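Local coordinates for protein Two-component system response regulator (Bacteroides fragilis, PDB 2QR3) that probably takes up a phosphorylation signal as the receiver domain of a longer transcription regulator, whose remaining parts are thought to bind ATP and DNA, at residues Q20-N25 with Q114-T119; L53-T58 with D93-G98; F69-I74 with V83-A88. One frame throughout, in Å; residues are numbered along the deposited sequence.

Interaction 1: Q20-N25 with Q114-T119; sequences QLLLKN and QKLLET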
loop_
_atom_site.group_PDB
_atom_site.type_symbol
_atom_site.label_atom_id
_atom_site.label_comp_id
_atom_site.label_asym_id
_atom_site.label_seq_id
_atom_site.Cartn_x
_atom_site.Cartn_y
_atom_site.Cartn_z
ATOM N N GLN A 20 -4.240 -10.535 1.747
ATOM C CA GLN A 20 -4.295 -10.921 3.163
ATOM C C GLN A 20 -3.757 -12.339 3.273
ATOM O O GLN A 20 -2.861 -12.623 4.085
ATOM C CB GLN A 20 -5.742 -10.796 3.677
ATOM C CG GLN A 20 -6.084 -11.501 4.990
ATOM C CD GLN A 20 -5.960 -10.601 6.216
ATOM O OE1 GLN A 20 -6.653 -9.565 6.343
ATOM N NE2 GLN A 20 -5.104 -11.016 7.153
ATOM N N LEU A 21 -4.277 -13.227 2.428
ATOM C CA LEU A 21 -3.820 -14.611 2.426
ATOM C C LEU A 21 -2.321 -14.719 2.159
ATOM O O LEU A 21 -1.623 -15.526 2.781
ATOM C CB LEU A 21 -4.630 -15.452 1.418
ATOM C CG LEU A 21 -4.243 -16.932 1.239
ATOM C CD1 LEU A 21 -4.171 -17.692 2.554
ATOM C CD2 LEU A 21 -5.250 -17.597 0.310
ATOM N N LEU A 22 -1.809 -13.907 1.232
ATOM C CA LEU A 22 -0.412 -13.970 0.874
ATOM C C LEU A 22 0.496 -13.426 1.974
ATOM O O LEU A 22 1.624 -13.898 2.128
ATOM C CB LEU A 22 -0.149 -13.207 -0.441
ATOM C CG LEU A 22 -0.787 -13.791 -1.703
ATOM C CD1 LEU A 22 -0.838 -12.749 -2.848
ATOM C CD2 LEU A 22 -0.083 -15.093 -2.139
ATOM N N LEU A 23 0.025 -12.426 2.731
ATOM C CA LEU A 23 0.922 -11.705 3.642
ATOM C C LEU A 23 0.777 -12.076 5.111
ATOM O O LEU A 23 1.663 -11.719 5.906
ATOM C CB LEU A 23 0.748 -10.183 3.469
ATOM C CG LEU A 23 0.967 -9.628 2.051
ATOM C CD1 LEU A 23 0.714 -8.098 2.053
ATOM C CD2 LEU A 23 2.353 -9.939 1.453
ATOM N N LYS A 24 -0.354 -12.730 5.443
ATOM C CA LYS A 24 -0.770 -13.194 6.801
ATOM C C LYS A 24 0.386 -13.775 7.619
ATOM O O LYS A 24 0.428 -13.662 8.848
ATOM C CB LYS A 24 -1.785 -14.354 6.652
ATOM C CG LYS A 24 -3.252 -14.093 6.884
ATOM C CD LYS A 24 -4.018 -15.451 6.739
ATOM C CE LYS A 24 -5.516 -15.351 7.098
ATOM N NZ LYS A 24 -6.406 -15.223 5.893
ATOM N N ASN A 25 1.303 -14.450 6.939
ATOM C CA ASN A 25 2.303 -15.226 7.663
ATOM C C ASN A 25 3.678 -14.607 7.700
ATOM O O ASN A 25 4.652 -15.234 8.156
ATOM C CB ASN A 25 2.331 -16.667 7.153
ATOM C CG ASN A 25 1.579 -17.578 8.068
ATOM O OD1 ASN A 25 0.409 -17.887 7.821
ATOM N ND2 ASN A 25 2.204 -17.935 9.192
ATOM N N GLN A 114 5.750 -13.745 -5.202
ATOM C CA GLN A 114 7.026 -13.517 -4.504
ATOM C C GLN A 114 7.540 -12.093 -4.641
ATOM O O GLN A 114 8.026 -11.545 -3.661
ATOM C CB GLN A 114 8.098 -14.564 -4.874
ATOM C CG GLN A 114 9.262 -14.647 -3.857
ATOM C CD GLN A 114 8.884 -15.259 -2.478
ATOM O OE1 GLN A 114 7.768 -15.754 -2.271
ATOM N NE2 GLN A 114 9.836 -15.231 -1.540
ATOM N N LYS A 115 7.419 -11.495 -5.824
ATOM C CA LYS A 115 7.767 -10.089 -6.040
ATOM C C LYS A 115 6.943 -9.141 -5.148
ATOM O O LYS A 115 7.475 -8.176 -4.602
ATOM C CB LYS A 115 7.578 -9.706 -7.509
ATOM C CG LYS A 115 8.440 -8.539 -7.972
ATOM C CD LYS A 115 8.272 -8.235 -9.486
ATOM C CE LYS A 115 9.293 -7.199 -9.953
ATOM N NZ LYS A 115 9.203 -6.864 -11.426
ATOM N N LEU A 116 5.653 -9.422 -4.991
ATOM C CA LEU A 116 4.802 -8.584 -4.146
ATOM C C LEU A 116 5.330 -8.605 -2.730
ATOM O O LEU A 116 5.521 -7.558 -2.122
ATOM C CB LEU A 116 3.332 -9.071 -4.189
ATOM C CG LEU A 116 2.371 -8.471 -3.186
ATOM C CD1 LEU A 116 2.168 -6.969 -3.396
ATOM C CD2 LEU A 116 1.019 -9.183 -3.229
ATOM N N LEU A 117 5.588 -9.799 -2.210
ATOM C CA LEU A 117 6.062 -9.922 -0.830
ATOM C C LEU A 117 7.385 -9.190 -0.671
ATOM O O LEU A 117 7.580 -8.434 0.292
ATOM C CB LEU A 117 6.199 -11.391 -0.418
ATOM C CG LEU A 117 6.796 -11.676 0.972
ATOM C CD1 LEU A 117 6.037 -10.986 2.133
ATOM C CD2 LEU A 117 6.872 -13.200 1.154
ATOM N N GLU A 118 8.289 -9.439 -1.616
ATOM C CA GLU A 118 9.638 -8.895 -1.555
ATOM C C GLU A 118 9.672 -7.391 -1.588
ATOM O O GLU A 118 10.415 -6.777 -0.818
ATOM C CB GLU A 118 10.512 -9.494 -2.646
ATOM C CG GLU A 118 10.748 -10.979 -2.349
ATOM C CD GLU A 118 11.914 -11.579 -3.108
ATOM O OE1 GLU A 118 12.398 -10.956 -4.084
ATOM O OE2 GLU A 118 12.328 -12.691 -2.714
ATOM N N THR A 119 8.857 -6.801 -2.462
ATOM C CA THR A 119 8.728 -5.327 -2.538
ATOM C C THR A 119 8.258 -4.770 -1.213
ATOM O O THR A 119 8.770 -3.744 -0.766
ATOM C CB THR A 119 7.806 -4.910 -3.693
ATOM O OG1 THR A 119 8.362 -5.384 -4.935
ATOM C CG2 THR A 119 7.599 -3.390 -3.765
#
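The backbones come closest at Leu-23 and Leu-117, where the two CA atoms lie 7.0 Å apart, so side chains alone bridge the gap between helix 13-23 and helix 113-124. Four leucines do this in two pairs. Leu-22 CD1 meets Leu-116 CD2 at 4.0 Å, and these two side chains stand nearly perpendicular. Leu-23 CD2 meets Leu-117 CD1 at 3.9 Å; here the two side chains run antiparallel, side by side. The two helices differ in how their leucines start out. Leu-22 and Leu-23 hold CG anti to the carbonyl carbon, with chi1 of -66° and -57°. Leu-116 and Leu-117 instead turn CG away from the backbone N, which sends Leu-116 CD2 and Leu-117 CD1 to the leucines of helix 13-23. In each pair a single methyl-to-methyl contact joins the helices. The interface is apolar and modest in area, 157 Å² over both sides.

Nearby residues extend it. Trp-111 packs on both Leu-22 and Leu-116, and Leu-120 adds a further turn of helix 113-124 against Leu-23. In the CheY-like receiver fold this is the pairing of the first and last helices on one side of the sheet. Beneath them, Leu-23 rests on Val-30 of edge strand 29-33, while Leu-116 rests on Val-107 of the other edge strand, 105-109.

Interaction 2: L53-T58 with D93-G98; sequences LDMNFT and DLAVRG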
loop_
_atom_site.group_PDB
_atom_site.type_symbol
_atom_site.label_atom_id
_atom_site.label_comp_id
_atom_site.label_asym_id
_atom_site.label_seq_id
_atom_site.Cartn_x
_atom_site.Cartn_y
_atom_site.Cartn_z
ATOM N N LEU A 53 -1.094 0.720 -1.431
ATOM C CA LEU A 53 -2.174 1.623 -1.856
ATOM C C LEU A 53 -2.584 1.449 -3.337
ATOM O O LEU A 53 -1.794 1.703 -4.270
ATOM C CB LEU A 53 -1.784 3.093 -1.608
ATOM C CG LEU A 53 -2.754 4.207 -2.052
ATOM C CD1 LEU A 53 -4.068 4.155 -1.249
ATOM C CD2 LEU A 53 -2.037 5.569 -1.882
ATOM N N ASP A 54 -3.857 1.091 -3.530
ATOM C CA ASP A 54 -4.506 0.981 -4.849
ATOM C C ASP A 54 -4.385 2.308 -5.611
ATOM O O ASP A 54 -4.785 3.356 -5.125
ATOM C CB ASP A 54 -5.994 0.615 -4.577
ATOM C CG ASP A 54 -6.884 0.498 -5.831
ATOM O OD1 ASP A 54 -6.444 0.636 -6.998
ATOM O OD2 ASP A 54 -8.095 0.243 -5.583
ATOM N N MET A 55 -3.841 2.232 -6.824
ATOM C CA MET A 55 -3.614 3.390 -7.681
ATOM C C MET A 55 -4.954 4.081 -7.951
ATOM O O MET A 55 -5.007 5.297 -8.196
ATOM C CB MET A 55 -3.005 2.866 -8.983
ATOM C CG MET A 55 -2.203 3.774 -9.882
ATOM S SD MET A 55 -0.671 4.549 -9.244
ATOM C CE MET A 55 -1.602 6.063 -9.042
ATOM N N ASN A 56 -6.031 3.304 -7.908
ATOM C CA ASN A 56 -7.362 3.805 -8.261
ATOM C C ASN A 56 -8.267 3.949 -7.052
ATOM O O ASN A 56 -9.497 4.045 -7.186
ATOM C CB ASN A 56 -8.018 2.865 -9.274
ATOM C CG ASN A 56 -7.203 2.698 -10.538
ATOM O OD1 ASN A 56 -6.930 1.566 -10.961
ATOM N ND2 ASN A 56 -6.805 3.802 -11.147
ATOM N N PHE A 57 -7.676 3.947 -5.864
ATOM C CA PHE A 57 -8.456 4.036 -4.635
ATOM C C PHE A 57 -9.485 5.172 -4.729
ATOM O O PHE A 57 -9.122 6.318 -5.017
ATOM C CB PHE A 57 -7.535 4.232 -3.412
ATOM C CG PHE A 57 -8.269 4.235 -2.102
ATOM C CD1 PHE A 57 -9.219 3.261 -1.823
ATOM C CD2 PHE A 57 -8.016 5.208 -1.158
ATOM C CE1 PHE A 57 -9.909 3.269 -0.611
ATOM C CE2 PHE A 57 -8.699 5.224 0.055
ATOM C CZ PHE A 57 -9.640 4.257 0.321
ATOM N N THR A 58 -10.754 4.846 -4.468
ATOM C CA THR A 58 -11.898 5.809 -4.533
ATOM C C THR A 58 -12.216 6.355 -5.935
ATOM O O THR A 58 -12.791 7.442 -6.060
ATOM C CB THR A 58 -11.789 7.021 -3.525
ATOM O OG1 THR A 58 -10.752 7.926 -3.948
ATOM C CG2 THR A 58 -11.525 6.547 -2.099
ATOM N N ASP A 93 2.141 4.692 -16.017
ATOM C CA ASP A 93 2.591 6.077 -16.103
ATOM C C ASP A 93 2.314 6.831 -14.797
ATOM O O ASP A 93 3.133 7.615 -14.332
ATOM C CB ASP A 93 2.003 6.818 -17.318
ATOM C CG ASP A 93 0.460 6.951 -17.277
ATOM O OD1 ASP A 93 -0.218 6.057 -16.745
ATOM O OD2 ASP A 93 -0.078 7.962 -17.813
ATOM N N LEU A 94 1.144 6.603 -14.215
ATOM C CA LEU A 94 0.795 7.238 -12.939
ATOM C C LEU A 94 1.600 6.662 -11.758
ATOM O O LEU A 94 1.945 7.400 -10.844
ATOM C CB LEU A 94 -0.718 7.086 -12.676
ATOM C CG LEU A 94 -1.593 7.756 -13.746
ATOM C CD1 LEU A 94 -3.072 7.602 -13.312
ATOM C CD2 LEU A 94 -1.244 9.222 -13.964
ATOM N N ALA A 95 1.945 5.375 -11.813
ATOM C CA ALA A 95 2.821 4.781 -10.786
ATOM C C ALA A 95 4.226 5.411 -10.840
ATOM O O ALA A 95 4.768 5.775 -9.811
ATOM C CB ALA A 95 2.915 3.286 -10.938
ATOM N N VAL A 96 4.772 5.591 -12.041
ATOM C CA VAL A 96 6.050 6.260 -12.210
ATOM C C VAL A 96 5.946 7.693 -11.667
ATOM O O VAL A 96 6.834 8.147 -10.963
ATOM C CB VAL A 96 6.511 6.187 -13.701
ATOM C CG1 VAL A 96 7.733 7.077 -13.936
ATOM C CG2 VAL A 96 6.826 4.728 -14.040
ATOM N N ARG A 97 4.859 8.401 -11.958
ATOM C CA ARG A 97 4.679 9.745 -11.386
ATOM C C ARG A 97 4.627 9.669 -9.862
ATOM O O ARG A 97 5.185 10.533 -9.175
ATOM C CB ARG A 97 3.418 10.403 -11.946
ATOM C CG ARG A 97 3.139 11.784 -11.404
ATOM C CD ARG A 97 1.951 12.354 -12.156
ATOM N NE ARG A 97 1.224 13.281 -11.303
ATOM C CZ ARG A 97 0.054 13.829 -11.622
ATOM N NH1 ARG A 97 -0.516 13.555 -12.795
ATOM N NH2 ARG A 97 -0.536 14.658 -10.762
ATOM N N GLY A 98 3.982 8.622 -9.336
ATOM C CA GLY A 98 3.986 8.376 -7.875
ATOM C C GLY A 98 5.382 8.314 -7.264
ATOM O O GLY A 98 5.629 8.922 -6.208
#
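With chi1 at -158°, the side chain of Met-55 leaves CG on the far side from its backbone N; bends at chi2 (61°) and chi3 (-102°) then bring its sulfur and methyl against the helix that carries Leu-94 and Ala-95. The sulfur sits by the backbone of Ala-95: Met-55 SD is 3.8 Å from Ala-95 N and 4.2 Å from Ala-95 CB. The terminal methyl goes to the preceding residue, with Met-55 CE 3.9 Å from Leu-94 CB. The side chains of Met-55 and Leu-94 meet at a slant, and the touching part of Leu-94 is the base of its side chain. The contact is apolar, and one methionine supplies nearly all of the first segment's share.

Met-55 directly follows Asp-54, the predicted phosphorylation site of this receiver domain. The aspartate lies at the C-terminal end of strand 48-54, where response regulators carry their phosphoacceptor. It is unmodified here. A type I beta turn runs from Asp-54 to Phe-57, closed by Phe-57 N to Asp-54 O at 3.0 Å. Within it, Asp-54 OD1 accepts from Asn-56 N at 2.8 Å, forming an Asx turn; the N-H comes from above the carboxylate plane. The other oxygen, Asp-54 OD2, accepts from Asp-11 N and lies close to Asp-10, an acidic cluster consistent with the metal-binding pocket of the family.

Asn-56 ND2 bonds both Glu-66 and Asp-91, linking the turn to the chain just before helix 92-100. Thr-87 packs on both Met-55 and Ala-95, and Leu-68 of helix 67-77 touches Met-55 as well.

Interaction 3: F69-I74 with V83-A88; sequences FWLHEI and VVLFTA
Leu-71 meets strand 83-88 through the tip of its side chain. From CB, the first torsion (chi1 161°) sets CG anti to the backbone N, and the chain then forks. CB and CG serve as the stem and make no close approach to the strand. One branch, Leu-71 CD1, settles against the base of a valine, 3.8 Å from Val-83 CB and 3.9 Å from Val-83 CG1. The other branch reaches further along the strand, where Leu-71 CD2 is 4.5 Å from Leu-85 CD1, a looser contact.

Val-83 is thus held at both of its methyls. CG1 faces Leu-71, and Val-83 CG2 meets Ile-74 CG2 at 3.7 Å, with Ile-74 coming one turn later on the helix. In both pairs the side chains are inclined to each other. Ala-103 touches Leu-71 and Leu-85, and Leu-81 adds to Ile-74.

The axes of segments 69-74 and 83-88 run nearly antiparallel, at 171°, and pass 10.0 Å apart. This is helix-on-sheet packing in a beta-alpha-beta crossover: helix 67-77 connects the neighbouring parallel strands 48-54 and 83-88, as in the CheY-like receiver fold.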
loop_
_atom_site.group_PDB
_atom_site.type_symbol
_atom_site.label_atom_id
_atom_site.label_comp_id
_atom_site.label_asym_id
_atom_site.label_seq_id
_atom_site.Cartn_x
_atom_site.Cartn_y
_atom_site.Cartn_z
ATOM N N PHE A 69 -3.487 11.323 -5.089
ATOM C CA PHE A 69 -4.063 12.148 -4.029
ATOM C C PHE A 69 -3.857 11.535 -2.643
ATOM O O PHE A 69 -3.380 12.198 -1.707
ATOM C CB PHE A 69 -5.555 12.354 -4.295
ATOM C CG PHE A 69 -6.264 12.997 -3.153
ATOM C CD1 PHE A 69 -6.280 14.383 -3.020
ATOM C CD2 PHE A 69 -6.871 12.221 -2.183
ATOM C CE1 PHE A 69 -6.922 14.987 -1.940
ATOM C CE2 PHE A 69 -7.500 12.807 -1.093
ATOM C CZ PHE A 69 -7.524 14.197 -0.978
ATOM N N TRP A 70 -4.197 10.253 -2.508
ATOM C CA TRP A 70 -4.058 9.561 -1.216
ATOM C C TRP A 70 -2.609 9.376 -0.791
ATOM O O TRP A 70 -2.271 9.453 0.389
ATOM C CB TRP A 70 -4.836 8.229 -1.245
ATOM C CG TRP A 70 -6.302 8.488 -1.281
ATOM C CD1 TRP A 70 -7.164 8.299 -2.346
ATOM C CD2 TRP A 70 -7.085 9.059 -0.230
ATOM N NE1 TRP A 70 -8.445 8.682 -1.988
ATOM C CE2 TRP A 70 -8.417 9.159 -0.701
ATOM C CE3 TRP A 70 -6.797 9.466 1.074
ATOM C CZ2 TRP A 70 -9.453 9.668 0.090
ATOM C CZ3 TRP A 70 -7.823 9.972 1.856
ATOM C CH2 TRP A 70 -9.132 10.079 1.362
ATOM N N LEU A 71 -1.728 9.149 -1.761
ATOM C CA LEU A 71 -0.297 9.074 -1.444
ATOM C C LEU A 71 0.119 10.376 -0.788
ATOM O O LEU A 71 0.835 10.405 0.223
ATOM C CB LEU A 71 0.521 8.859 -2.745
ATOM C CG LEU A 71 2.017 9.184 -2.730
ATOM C CD1 LEU A 71 2.800 8.176 -1.862
ATOM C CD2 LEU A 71 2.501 9.121 -4.196
ATOM N N HIS A 72 -0.342 11.476 -1.365
ATOM C CA HIS A 72 0.102 12.775 -0.910
ATOM C C HIS A 72 -0.403 13.047 0.501
ATOM O O HIS A 72 0.308 13.591 1.335
ATOM C CB HIS A 72 -0.388 13.845 -1.877
ATOM C CG HIS A 72 0.255 15.170 -1.655
ATOM N ND1 HIS A 72 1.565 15.422 -2.006
ATOM C CD2 HIS A 72 -0.223 16.317 -1.118
ATOM C CE1 HIS A 72 1.866 16.673 -1.691
ATOM N NE2 HIS A 72 0.801 17.235 -1.143
ATOM N N GLU A 73 -1.646 12.669 0.746
ATOM C CA GLU A 73 -2.276 12.977 2.031
ATOM C C GLU A 73 -1.662 12.139 3.124
ATOM O O GLU A 73 -1.393 12.626 4.212
ATOM C CB GLU A 73 -3.787 12.784 1.946
ATOM C CG GLU A 73 -4.456 13.827 1.046
ATOM C CD GLU A 73 -4.126 15.272 1.474
ATOM O OE1 GLU A 73 -4.068 15.541 2.699
ATOM O OE2 GLU A 73 -3.893 16.099 0.572
ATOM N N ILE A 74 -1.389 10.870 2.826
ATOM C CA ILE A 74 -0.687 10.040 3.787
ATOM C C ILE A 74 0.693 10.614 4.090
ATOM O O ILE A 74 1.075 10.730 5.248
ATOM C CB ILE A 74 -0.547 8.583 3.271
ATOM C CG1 ILE A 74 -1.926 7.902 3.175
ATOM C CG2 ILE A 74 0.467 7.830 4.100
ATOM C CD1 ILE A 74 -1.908 6.517 2.424
ATOM N N VAL A 83 4.964 4.133 1.433
ATOM C CA VAL A 83 3.736 3.827 0.697
ATOM C C VAL A 83 4.128 3.192 -0.616
ATOM O O VAL A 83 4.934 3.777 -1.390
ATOM C CB VAL A 83 2.913 5.110 0.414
ATOM C CG1 VAL A 83 1.681 4.741 -0.456
ATOM C CG2 VAL A 83 2.447 5.759 1.724
ATOM N N VAL A 84 3.604 1.993 -0.861
ATOM C CA VAL A 84 3.870 1.282 -2.109
ATOM C C VAL A 84 2.565 1.327 -2.928
ATOM O O VAL A 84 1.532 0.942 -2.421
ATOM C CB VAL A 84 4.275 -0.183 -1.825
ATOM C CG1 VAL A 84 4.443 -0.978 -3.157
ATOM C CG2 VAL A 84 5.594 -0.220 -1.013
ATOM N N LEU A 85 2.627 1.812 -4.165
ATOM C CA LEU A 85 1.435 1.875 -5.041
ATOM C C LEU A 85 1.190 0.514 -5.694
ATOM O O LEU A 85 2.144 -0.180 -6.067
ATOM C CB LEU A 85 1.650 2.959 -6.118
ATOM C CG LEU A 85 1.757 4.367 -5.509
ATOM C CD1 LEU A 85 2.224 5.321 -6.589
ATOM C CD2 LEU A 85 0.379 4.819 -4.920
ATOM N N PHE A 86 -0.092 0.140 -5.846
ATOM C CA PHE A 86 -0.475 -1.149 -6.433
ATOM C C PHE A 86 -1.202 -0.733 -7.713
ATOM O O PHE A 86 -2.298 -0.139 -7.644
ATOM C CB PHE A 86 -1.426 -1.872 -5.469
ATOM C CG PHE A 86 -1.426 -3.376 -5.565
ATOM C CD1 PHE A 86 -0.507 -4.082 -6.329
ATOM C CD2 PHE A 86 -2.335 -4.108 -4.787
ATOM C CE1 PHE A 86 -0.508 -5.493 -6.377
ATOM C CE2 PHE A 86 -2.336 -5.520 -4.819
ATOM C CZ PHE A 86 -1.425 -6.207 -5.611
ATOM N N THR A 87 -0.598 -1.035 -8.865
ATOM C CA THR A 87 -1.029 -0.418 -10.120
ATOM C C THR A 87 -1.341 -1.435 -11.227
ATOM O O THR A 87 -0.584 -2.364 -11.436
ATOM C CB THR A 87 0.018 0.627 -10.630
ATOM O OG1 THR A 87 -0.502 1.291 -11.791
ATOM C CG2 THR A 87 1.313 -0.049 -11.031
ATOM N N ALA A 88 -2.465 -1.248 -11.923
ATOM C CA ALA A 88 -2.707 -1.978 -13.166
ATOM C C ALA A 88 -1.672 -1.561 -14.216
ATOM O O ALA A 88 -1.145 -0.442 -14.167
ATOM C CB ALA A 88 -4.121 -1.682 -13.681
#

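In the fold
From the N terminus, the chain first enters interaction 1 at the end of helix 13-23, and this loop closes only at the last helix, 113-124. Interaction 2 opens at the end of strand 48-54 and closes on helix 92-100, inside that loop. Interaction 3, between helix 67-77 and strand 83-88, nests in turn inside interaction 2. None of them cross. Interactions 2 and 3 have centres about 6 Å apart and join through neighbouring strands, with Leu-53 probably hydrogen-bonded to Val-84 and Phe-86. Interaction 1 lies across the sheet from interaction 3, but Thr-119 and Leu-116 reach Val-84 and Phe-86 of strand 83-88.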